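Local structure of sporulation and cell division protein SsgA (Streptomyces sp. Ag82_O1-9, 6SLC) at residues Thr24-Glu28 with Phe127-Thr131; Val43-Leu47 with His58-His62; Leu78-His83 with Leu124-Leu128; Gln101-Ile106 with Leu117-Ala121. The protein probably takes part in sporulation-specific cell division, as a member of the SsgA family that includes the FtsZ-recruiting SsgB. All blocks are in the same frame, centred on the assembly; numbering follows the deposited sequence.

Contact 1: residues Thr24-Glu28 with Phe127-Thr131; sequences TVSCE and FLKRT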
loop_
_atom_site.group_PDB
_atom_site.type_symbol
_atom_site.label_atom_id
_atom_site.label_comp_id
_atom_site.label_asym_id
_atom_site.label_seq_id
_atom_site.Cartn_x
_atom_site.Cartn_y
_atom_site.Cartn_z
ATOM N N THR A 24 -7.573 6.785 8.726
ATOM C CA THR A 24 -6.787 5.624 9.173
ATOM C C THR A 24 -6.175 5.943 10.530
ATOM O O THR A 24 -5.623 7.025 10.702
ATOM C CB THR A 24 -5.712 5.268 8.148
ATOM O OG1 THR A 24 -6.387 5.057 6.907
ATOM C CG2 THR A 24 -4.933 4.030 8.528
ATOM N N VAL A 25 -6.301 5.017 11.464
ATOM C CA VAL A 25 -5.644 5.064 12.798
ATOM C C VAL A 25 -4.741 3.837 12.832
ATOM O O VAL A 25 -5.249 2.720 12.573
ATOM C CB VAL A 25 -6.687 5.048 13.929
ATOM C CG1 VAL A 25 -6.077 4.901 15.305
ATOM C CG2 VAL A 25 -7.543 6.282 13.873
ATOM N N SER A 26 -3.456 4.032 13.078
ATOM C CA SER A 26 -2.498 2.909 13.043
ATOM C C SER A 26 -1.627 2.917 14.299
ATOM O O SER A 26 -1.575 3.960 15.014
ATOM C CB SER A 26 -1.694 2.943 11.786
ATOM O OG SER A 26 -0.841 4.068 11.795
ATOM N N CYS A 27 -1.029 1.776 14.608
ATOM C CA CYS A 27 0.046 1.691 15.619
ATOM C C CYS A 27 0.970 0.522 15.268
ATOM O O CYS A 27 0.580 -0.299 14.440
ATOM C CB CYS A 27 -0.530 1.569 17.020
ATOM S SG CYS A 27 -0.952 -0.129 17.459
ATOM N N GLU A 28 2.176 0.516 15.821
ATOM C CA GLU A 28 3.130 -0.611 15.685
ATOM C C GLU A 28 3.280 -1.198 17.082
ATOM O O GLU A 28 3.588 -0.442 17.986
ATOM C CB GLU A 28 4.451 -0.161 15.046
ATOM C CG GLU A 28 4.302 0.765 13.831
ATOM C CD GLU A 28 3.788 0.157 12.530
ATOM O OE1 GLU A 28 4.452 -0.785 12.026
ATOM O OE2 GLU A 28 2.726 0.631 12.008
ATOM N N PHE A 127 -4.557 1.722 21.433
ATOM C CA PHE A 127 -4.878 1.751 19.984
ATOM C C PHE A 127 -6.405 1.680 19.792
ATOM O O PHE A 127 -6.981 2.520 19.059
ATOM C CB PHE A 127 -4.160 0.632 19.226
ATOM C CG PHE A 127 -4.701 0.428 17.833
ATOM C CD1 PHE A 127 -4.524 1.387 16.837
ATOM C CD2 PHE A 127 -5.456 -0.693 17.546
ATOM C CE1 PHE A 127 -5.037 1.176 15.566
ATOM C CE2 PHE A 127 -5.973 -0.901 16.279
ATOM C CZ PHE A 127 -5.763 0.031 15.294
ATOM N N LEU A 128 -7.072 0.731 20.455
ATOM C CA LEU A 128 -8.542 0.589 20.298
ATOM C C LEU A 128 -9.250 1.870 20.768
ATOM O O LEU A 128 -10.238 2.252 20.112
ATOM C CB LEU A 128 -9.018 -0.651 21.051
ATOM C CG LEU A 128 -8.600 -1.985 20.439
ATOM C CD1 LEU A 128 -9.020 -3.143 21.326
ATOM C CD2 LEU A 128 -9.177 -2.152 19.048
ATOM N N LYS A 129 -8.749 2.545 21.810
ATOM C CA LYS A 129 -9.333 3.824 22.313
ATOM C C LYS A 129 -9.191 4.910 21.249
ATOM O O LYS A 129 -10.126 5.705 21.092
ATOM C CB LYS A 129 -8.727 4.253 23.647
ATOM C CG LYS A 129 -9.255 3.475 24.855
ATOM C CD LYS A 129 -8.726 3.975 26.188
ATOM C CE LYS A 129 -9.317 3.265 27.391
ATOM N NZ LYS A 129 -8.574 3.582 28.639
ATOM N N ARG A 130 -8.099 4.902 20.493
ATOM C CA ARG A 130 -7.914 5.860 19.374
ATOM C C ARG A 130 -8.920 5.535 18.263
ATOM O O ARG A 130 -9.521 6.478 17.717
ATOM C CB ARG A 130 -6.445 5.873 18.941
ATOM C CG ARG A 130 -5.539 6.514 19.986
ATOM C CD ARG A 130 -4.068 6.310 19.716
ATOM N NE ARG A 130 -3.819 6.792 18.368
ATOM C CZ ARG A 130 -3.151 6.132 17.428
ATOM N NH1 ARG A 130 -2.567 4.970 17.707
ATOM N NH2 ARG A 130 -3.069 6.665 16.221
ATOM N N THR A 131 -9.167 4.255 17.971
ATOM C CA THR A 131 -10.190 3.871 16.957
ATOM C C THR A 131 -11.574 4.292 17.452
ATOM O O THR A 131 -12.379 4.727 16.630
ATOM C CB THR A 131 -10.156 2.386 16.584
ATOM O OG1 THR A 131 -10.796 1.623 17.605
ATOM C CG2 THR A 131 -8.746 1.894 16.331
#
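With chi1 at 167°, F127 swings CG away from its own backbone N, and its ring slides in beside the strand toward V25; R130, straight through chi2 but bent at chi3 (55°), curls its guanidinium back to the same strand. CE1 of F127 lies 3.4 Å from V25 O, which sits at the ring edge, near the ring plane, where the slightly positive C-H rim suits a carbonyl oxygen. The sulfur of C27 approaches the same ring obliquely, SG being 4.4 Å from the F127 centroid, and also packs on CB of F127; a small, polarisable thiol fits this buried spot close to the helix. Residues 24-28 run antiparallel to 127-131, at 174°, where helix 121-134 packs on the beta barrel, F127 also touching L47 and Y49 of strand 40-50. CG1 of V25 touches CE1 of F127 and CG2 of T131, and lies over one face of the R130 guanidinium, 3.6 Å from NH2. Arginine suits this spot because its aliphatic CB lies by V25 while two N-H groups reach S26 O: NH1 donates over 3.0 Å, from well above the carbonyl plane, and NH2 adds a weak bond. A second weak bond from NH2 goes to the backbone O of E66 in the second subunit, whose strand pairs with T24 and carries the sheet across the interface.

Contact 2: residues Val43-Leu47 with His58-His62; sequences VPAGL and HATFH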
loop_
_atom_site.group_PDB
_atom_site.type_symbol
_atom_site.label_atom_id
_atom_site.label_comp_id
_atom_site.label_asym_id
_atom_site.label_seq_id
_atom_site.Cartn_x
_atom_site.Cartn_y
_atom_site.Cartn_z
ATOM N N VAL A 43 7.517 -10.693 16.999
ATOM C CA VAL A 43 6.731 -10.397 15.773
ATOM C C VAL A 43 6.307 -8.941 15.843
ATOM O O VAL A 43 5.288 -8.624 16.453
ATOM C CB VAL A 43 5.519 -11.329 15.644
ATOM C CG1 VAL A 43 4.723 -11.006 14.396
ATOM C CG2 VAL A 43 5.927 -12.789 15.659
ATOM N N PRO A 44 7.048 -8.015 15.202
ATOM C CA PRO A 44 6.542 -6.666 14.988
ATOM C C PRO A 44 5.239 -6.780 14.185
ATOM O O PRO A 44 5.162 -7.585 13.271
ATOM C CB PRO A 44 7.626 -5.933 14.178
ATOM C CG PRO A 44 8.844 -6.844 14.217
ATOM C CD PRO A 44 8.340 -8.231 14.545
ATOM N N ALA A 45 4.223 -6.018 14.575
ATOM C CA ALA A 45 2.896 -6.043 13.936
ATOM C C ALA A 45 2.431 -4.610 13.778
ATOM O O ALA A 45 2.707 -3.804 14.668
ATOM C CB ALA A 45 1.939 -6.850 14.753
ATOM N N GLY A 46 1.863 -4.307 12.618
ATOM C CA GLY A 46 1.152 -3.049 12.360
ATOM C C GLY A 46 -0.336 -3.299 12.450
ATOM O O GLY A 46 -0.805 -4.282 11.854
ATOM N N LEU A 47 -1.037 -2.502 13.246
ATOM C CA LEU A 47 -2.512 -2.524 13.300
ATOM C C LEU A 47 -2.986 -1.267 12.581
ATOM O O LEU A 47 -2.332 -0.218 12.709
ATOM C CB LEU A 47 -2.974 -2.558 14.755
ATOM C CG LEU A 47 -2.566 -3.783 15.565
ATOM C CD1 LEU A 47 -3.268 -3.745 16.926
ATOM C CD2 LEU A 47 -2.878 -5.097 14.856
ATOM N N HIS A 58 -7.176 -4.328 10.717
ATOM C CA HIS A 58 -6.207 -5.015 9.822
ATOM C C HIS A 58 -4.894 -5.151 10.570
ATOM O O HIS A 58 -4.417 -4.143 11.115
ATOM C CB HIS A 58 -6.113 -4.276 8.492
ATOM C CG HIS A 58 -7.420 -4.276 7.766
ATOM N ND1 HIS A 58 -7.788 -5.312 6.903
ATOM C CD2 HIS A 58 -8.460 -3.403 7.799
ATOM C CE1 HIS A 58 -8.996 -5.068 6.437
ATOM N NE2 HIS A 58 -9.430 -3.898 6.969
ATOM N N ALA A 59 -4.361 -6.368 10.624
ATOM C CA ALA A 59 -3.068 -6.659 11.275
ATOM C C ALA A 59 -2.075 -7.134 10.210
ATOM O O ALA A 59 -2.420 -8.013 9.410
ATOM C CB ALA A 59 -3.262 -7.666 12.377
ATOM N N THR A 60 -0.890 -6.531 10.185
ATOM C CA THR A 60 0.294 -7.021 9.424
ATOM C C THR A 60 1.333 -7.571 10.411
ATOM O O THR A 60 1.878 -6.794 11.202
ATOM C CB THR A 60 0.870 -5.904 8.561
ATOM O OG1 THR A 60 -0.153 -5.409 7.697
ATOM C CG2 THR A 60 2.027 -6.378 7.724
ATOM N N PHE A 61 1.544 -8.883 10.416
ATOM C CA PHE A 61 2.603 -9.562 11.200
ATOM C C PHE A 61 3.871 -9.641 10.347
ATOM O O PHE A 61 3.852 -10.302 9.298
ATOM C CB PHE A 61 2.130 -10.952 11.623
ATOM C CG PHE A 61 0.839 -10.943 12.389
ATOM C CD1 PHE A 61 0.738 -10.289 13.604
ATOM C CD2 PHE A 61 -0.274 -11.599 11.897
ATOM C CE1 PHE A 61 -0.461 -10.271 14.300
ATOM C CE2 PHE A 61 -1.471 -11.584 12.596
ATOM C CZ PHE A 61 -1.569 -10.902 13.786
ATOM N N HIS A 62 4.927 -8.947 10.761
ATOM C CA HIS A 62 6.254 -8.994 10.094
ATOM C C HIS A 62 6.966 -10.253 10.585
ATOM O O HIS A 62 7.558 -10.201 11.677
ATOM C CB HIS A 62 7.021 -7.696 10.349
ATOM C CG HIS A 62 6.311 -6.493 9.828
ATOM N ND1 HIS A 62 6.426 -6.070 8.510
ATOM C CD2 HIS A 62 5.458 -5.643 10.440
ATOM C CE1 HIS A 62 5.674 -4.994 8.337
ATOM N NE2 HIS A 62 5.066 -4.712 9.513
HETATM O O HOH W 1 -1.970 -3.439 8.776
#
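A45 and F61 face each other as a non-hydrogen-bonded pair, and the tight side of this contact is the buried one that they share with V43, L47 and A59. The small methyl CB of A45 leaves room for the phenyl ring, whose CD1 comes within 3.8 Å of it. V43 adds CG1, which reaches CB of F61 at 3.8 Å; with chi1 at 180°, that methyl is turned from the V43 backbone N and lies across the start of the phenylalanine side chain. Two residues further along, on the same face, L47 lowers CD2 onto CB of A59, 3.6 Å away, a branched chain over a short one. Strands 40-50 and 56-64 form an antiparallel beta hairpin. G46 and T60 exchange two backbone bonds, T60 N to G46 O being the straighter at 170°, whereas at P44 there is a single one, from H62 N to P44 O over 2.9 Å. P44 has no N-H to return, and its ring CD lies 3.6 Å from H62 O instead. The other side, partly exposed, is looser. G46 has no side chain there; CG2 of T60 lies over one face of the H62 imidazole, and both side chains also touch T68 of strand 67-74. CD2 of H62 meets P44 O at the ring edge, 3.4 Å away. A water joins T60 OG1, at 2.9 Å, to G46 O, to which it gives a weak bond. H58 turns its ring away from the partner strand, and its NE2 is hydrogen-bonded to D53.

Contact 3: residues Leu78-His83 with Leu124-Leu128; sequences LAEGLH and LESFL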
loop_
_atom_site.group_PDB
_atom_site.type_symbol
_atom_site.label_atom_id
_atom_site.label_comp_id
_atom_site.label_asym_id
_atom_site.label_seq_id
_atom_site.Cartn_x
_atom_site.Cartn_y
_atom_site.Cartn_z
ATOM N N LEU A 78 -11.418 -8.032 19.407
ATOM C CA LEU A 78 -10.188 -7.568 20.099
ATOM C C LEU A 78 -10.574 -6.784 21.351
ATOM O O LEU A 78 -9.937 -6.992 22.400
ATOM C CB LEU A 78 -9.358 -6.698 19.150
ATOM C CG LEU A 78 -8.738 -7.446 17.975
ATOM C CD1 LEU A 78 -7.972 -6.488 17.083
ATOM C CD2 LEU A 78 -7.855 -8.576 18.476
ATOM N N ALA A 79 -11.594 -5.932 21.247
ATOM C CA ALA A 79 -12.103 -5.140 22.389
ATOM C C ALA A 79 -12.551 -6.081 23.525
ATOM O O ALA A 79 -12.115 -5.866 24.661
ATOM C CB ALA A 79 -13.209 -4.226 21.922
ATOM N N GLU A 80 -13.360 -7.101 23.225
ATOM C CA GLU A 80 -13.849 -8.090 24.227
ATOM C C GLU A 80 -12.668 -8.879 24.807
ATOM O O GLU A 80 -12.668 -9.175 26.005
ATOM C CB GLU A 80 -14.877 -9.036 23.609
ATOM C CG GLU A 80 -15.545 -9.943 24.636
ATOM C CD GLU A 80 -16.693 -10.806 24.134
ATOM O OE1 GLU A 80 -16.882 -10.910 22.898
ATOM O OE2 GLU A 80 -17.394 -11.383 24.984
ATOM N N GLY A 81 -11.688 -9.203 23.978
ATOM C CA GLY A 81 -10.521 -10.014 24.364
ATOM C C GLY A 81 -9.687 -9.370 25.455
ATOM O O GLY A 81 -8.906 -10.081 26.098
ATOM N N LEU A 82 -9.796 -8.063 25.647
ATOM C CA LEU A 82 -9.092 -7.366 26.754
ATOM C C LEU A 82 -9.683 -7.768 28.112
ATOM O O LEU A 82 -8.947 -7.681 29.110
ATOM C CB LEU A 82 -9.199 -5.860 26.543
ATOM C CG LEU A 82 -8.207 -5.307 25.523
ATOM C CD1 LEU A 82 -8.623 -3.902 25.098
ATOM C CD2 LEU A 82 -6.782 -5.326 26.083
ATOM N N HIS A 83 -10.947 -8.195 28.144
ATOM C CA HIS A 83 -11.745 -8.383 29.388
ATOM C C HIS A 83 -12.059 -9.864 29.643
ATOM O O HIS A 83 -12.052 -10.243 30.818
ATOM C CB HIS A 83 -13.008 -7.521 29.345
ATOM C CG HIS A 83 -12.686 -6.079 29.187
ATOM N ND1 HIS A 83 -13.024 -5.394 28.050
ATOM C CD2 HIS A 83 -11.998 -5.215 29.968
ATOM C CE1 HIS A 83 -12.601 -4.146 28.138
ATOM N NE2 HIS A 83 -11.953 -4.012 29.305
ATOM N N LEU A 124 -2.419 -2.391 23.135
ATOM C CA LEU A 124 -3.604 -2.795 22.345
ATOM C C LEU A 124 -4.798 -1.917 22.718
ATOM O O LEU A 124 -5.478 -1.417 21.778
ATOM C CB LEU A 124 -3.925 -4.269 22.568
ATOM C CG LEU A 124 -5.125 -4.755 21.774
ATOM C CD1 LEU A 124 -4.952 -4.437 20.297
ATOM C CD2 LEU A 124 -5.327 -6.243 22.007
ATOM N N GLU A 125 -5.037 -1.722 24.021
ATOM C CA GLU A 125 -6.215 -0.970 24.530
ATOM C C GLU A 125 -6.107 0.495 24.089
ATOM O O GLU A 125 -7.124 1.098 23.720
ATOM C CB GLU A 125 -6.343 -1.079 26.048
ATOM C CG GLU A 125 -7.530 -0.291 26.601
ATOM C CD GLU A 125 -8.165 -0.812 27.884
ATOM O OE1 GLU A 125 -7.411 -1.182 28.802
ATOM O OE2 GLU A 125 -9.416 -0.874 27.946
ATOM N N SER A 126 -4.906 1.039 24.113
ATOM C CA SER A 126 -4.640 2.454 23.774
ATOM C C SER A 126 -4.930 2.682 22.283
ATOM O O SER A 126 -5.528 3.729 21.928
ATOM C CB SER A 126 -3.221 2.819 24.165
ATOM O OG SER A 126 -2.751 3.895 23.369
ATOM N N PHE A 127 -4.557 1.722 21.433
ATOM C CA PHE A 127 -4.878 1.751 19.984
ATOM C C PHE A 127 -6.405 1.680 19.792
ATOM O O PHE A 127 -6.981 2.520 19.059
ATOM C CB PHE A 127 -4.160 0.632 19.226
ATOM C CG PHE A 127 -4.701 0.428 17.833
ATOM C CD1 PHE A 127 -4.524 1.387 16.837
ATOM C CD2 PHE A 127 -5.456 -0.693 17.546
ATOM C CE1 PHE A 127 -5.037 1.176 15.566
ATOM C CE2 PHE A 127 -5.973 -0.901 16.279
ATOM C CZ PHE A 127 -5.763 0.031 15.294
ATOM N N LEU A 128 -7.072 0.731 20.455
ATOM C CA LEU A 128 -8.542 0.589 20.298
ATOM C C LEU A 128 -9.250 1.870 20.768
ATOM O O LEU A 128 -10.238 2.252 20.112
ATOM C CB LEU A 128 -9.018 -0.651 21.051
ATOM C CG LEU A 128 -8.600 -1.985 20.439
ATOM C CD1 LEU A 128 -9.020 -3.143 21.326
ATOM C CD2 LEU A 128 -9.177 -2.152 19.048
#
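This is an apolar contact between two helices, in which L78 to H83, from the short helix 75-81 into the following turn, rests against the early part of helix 121-134. The main part is played by L82 and L128, whose CD1 methyls meet at 3.9 Å. Leucine suits the place of L82 because its two branches can go to different partners, whereas L128 presents a single methyl. L128 projects that CD1 toward the backbone of the short helix, 3.8 Å from A79 N, and the same methyl lies 4.2 Å from CB of L78. The small side chain of A79 lets it come this close, its own CB being a more distant neighbour. From the turn, L82 directs CD1 across the base of E125, 3.8 Å from its CB; with chi1 at 179°, the glutamate sends CG away from its backbone N, and the extended chain carries its carboxylate on past the leucine. CD2 of L82 passes CD2 of L124 at a looser 4.4 Å. At the exposed margin the residues become polar: H83 brings NE2 to 4.3 Å from OE2 of E125, near enough for charge to be felt if the histidine is protonated, but not a bonded pair. CB of L82 lies over the centre of the H83 imidazole, covering one of its faces. Beneath the two helices lies the sheet, where L82 and L124 both pack on V104 of strand 101-109, L124 also reaches L47 of strand 40-50, and L78 touches V57 of strand 56-64.

Contact 4: residues Gln101-Ile106 with Leu117-Ala121; sequences QGVVCI and LEAPA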
loop_
_atom_site.group_PDB
_atom_site.type_symbol
_atom_site.label_atom_id
_atom_site.label_comp_id
_atom_site.label_asym_id
_atom_site.label_seq_id
_atom_site.Cartn_x
_atom_site.Cartn_y
_atom_site.Cartn_z
ATOM N N GLN A 101 3.458 -8.550 32.986
ATOM C CA GLN A 101 2.780 -7.544 32.124
ATOM C C GLN A 101 1.452 -8.159 31.676
ATOM O O GLN A 101 1.405 -9.403 31.464
ATOM C CB GLN A 101 3.728 -7.159 30.983
ATOM C CG GLN A 101 3.142 -6.275 29.887
ATOM C CD GLN A 101 4.065 -6.166 28.687
ATOM O OE1 GLN A 101 4.593 -7.161 28.187
ATOM N NE2 GLN A 101 4.267 -4.952 28.197
ATOM N N GLY A 102 0.391 -7.349 31.696
ATOM C CA GLY A 102 -0.914 -7.720 31.123
ATOM C C GLY A 102 -0.789 -7.934 29.623
ATOM O O GLY A 102 -0.209 -7.074 28.948
ATOM N N VAL A 103 -1.289 -9.064 29.124
ATOM C CA VAL A 103 -1.220 -9.435 27.686
ATOM C C VAL A 103 -2.601 -9.887 27.226
ATOM O O VAL A 103 -3.404 -10.328 28.064
ATOM C CB VAL A 103 -0.170 -10.528 27.430
ATOM C CG1 VAL A 103 1.231 -10.024 27.745
ATOM C CG2 VAL A 103 -0.502 -11.799 28.196
ATOM N N VAL A 104 -2.859 -9.748 25.934
ATOM C CA VAL A 104 -4.008 -10.405 25.266
ATOM C C VAL A 104 -3.416 -11.548 24.448
ATOM O O VAL A 104 -2.481 -11.317 23.659
ATOM C CB VAL A 104 -4.812 -9.398 24.433
ATOM C CG1 VAL A 104 -5.866 -10.069 23.580
ATOM C CG2 VAL A 104 -5.450 -8.354 25.326
ATOM N N CYS A 105 -3.890 -12.759 24.704
ATOM C CA CYS A 105 -3.459 -13.969 23.976
ATOM C C CYS A 105 -4.320 -14.066 22.717
ATOM O O CYS A 105 -5.542 -13.892 22.830
ATOM C CB CYS A 105 -3.550 -15.188 24.882
ATOM S SG CYS A 105 -2.330 -15.186 26.230
ATOM N N ILE A 106 -3.688 -14.234 21.557
ATOM C CA ILE A 106 -4.370 -14.382 20.241
ATOM C C ILE A 106 -3.960 -15.733 19.642
ATOM O O ILE A 106 -2.791 -15.890 19.236
ATOM C CB ILE A 106 -4.054 -13.190 19.321
ATOM C CG1 ILE A 106 -4.324 -11.863 20.038
ATOM C CG2 ILE A 106 -4.828 -13.309 18.015
ATOM C CD1 ILE A 106 -3.914 -10.617 19.263
ATOM N N LEU A 117 -0.087 -15.938 19.770
ATOM C CA LEU A 117 0.603 -14.629 19.883
ATOM C C LEU A 117 0.197 -13.969 21.201
ATOM O O LEU A 117 -0.969 -14.140 21.621
ATOM C CB LEU A 117 0.240 -13.757 18.675
ATOM C CG LEU A 117 0.772 -14.243 17.325
ATOM C CD1 LEU A 117 -0.028 -13.658 16.189
ATOM C CD2 LEU A 117 2.219 -13.862 17.143
ATOM N N GLU A 118 1.142 -13.260 21.825
ATOM C CA GLU A 118 0.884 -12.389 23.001
ATOM C C GLU A 118 1.050 -10.942 22.550
ATOM O O GLU A 118 2.115 -10.613 21.988
ATOM C CB GLU A 118 1.815 -12.707 24.171
ATOM C CG GLU A 118 1.495 -14.039 24.833
ATOM C CD GLU A 118 2.395 -14.429 25.993
ATOM O OE1 GLU A 118 3.371 -13.684 26.281
ATOM O OE2 GLU A 118 2.107 -15.472 26.611
ATOM N N ALA A 119 0.006 -10.138 22.748
ATOM C CA ALA A 119 0.026 -8.677 22.556
ATOM C C ALA A 119 0.078 -8.003 23.925
ATOM O O ALA A 119 -0.602 -8.413 24.857
ATOM C CB ALA A 119 -1.193 -8.267 21.772
ATOM N N PRO A 120 0.853 -6.920 24.091
ATOM C CA PRO A 120 0.780 -6.120 25.309
ATOM C C PRO A 120 -0.596 -5.437 25.405
ATOM O O PRO A 120 -0.969 -4.711 24.491
ATOM C CB PRO A 120 1.953 -5.141 25.155
ATOM C CG PRO A 120 2.167 -5.034 23.659
ATOM C CD PRO A 120 1.832 -6.405 23.127
ATOM N N ALA A 121 -1.306 -5.700 26.503
ATOM C CA ALA A 121 -2.709 -5.287 26.755
ATOM C C ALA A 121 -2.819 -3.760 26.724
ATOM O O ALA A 121 -3.729 -3.233 26.051
ATOM C CB ALA A 121 -3.191 -5.864 28.065
#
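L117 faces I106 as a hydrogen-bonded antiparallel pair, each taking and giving one backbone bond; the one from I106 N to L117 O measures 2.7 Å. Their CB atoms are 4.4 Å apart, and two bulky aliphatic residues suit this buried side. E118 turns to the other side, opposite C105 in a non-hydrogen-bonded pair, where its CG is 4.2 Å from SG of C105. A long, flexible chain fits here because its aliphatic part can lie by the thiol while OE1 goes on to a hydrogen bond with S98 OG. A119 returns to the buried side and pairs with V104 through two backbone bonds, of which A119 N to V104 O is almost straight at 178°. Its small CB leaves space for I106, whose CD1 stands 4.4 Å away, chi1 of -51° having placed CG1 away from the carbonyl carbon. P120 is the N-cap residue, right before helix 121-134, a place where a proline's missing N-H costs little. Its CB lies alongside the Q101 side chain, 3.8 Å from NE2, the two pointing the same way. A121 opens the helix, yet its N still donates to G102 O over 3.0 Å, coming from well above the carbonyl plane as the chain leaves the sheet. CB of A121 sits 3.3 Å from G102 O. The hairpin of strands 101-109 and 114-120 lies between strand 91-98, reached through V103 and C105, and strand 19-34, where A119 and P120 touch L31, while L82 touches V104 and A121.

Overall arrangement
Strand 19-34 comes first and supplies 24-28, whose partner 127-131 lies almost at the other end of the chain; contact 1 therefore closes the longest loop, and the other three do not leave its span. Contact 2 closes early, as the hairpin of strands 40-50 and 56-64. Contact 3 then opens at 78-83 and ends on helix 121-134, sharing F127 and L128 with contact 1; within its loop, contact 4 forms the second hairpin. The two hairpins flank strand 19-34 in one sheet, and L117 touches V43 and F61 between them. Through contacts 1 and 3, helix 121-134 joins this sheet to the short helix 75-81.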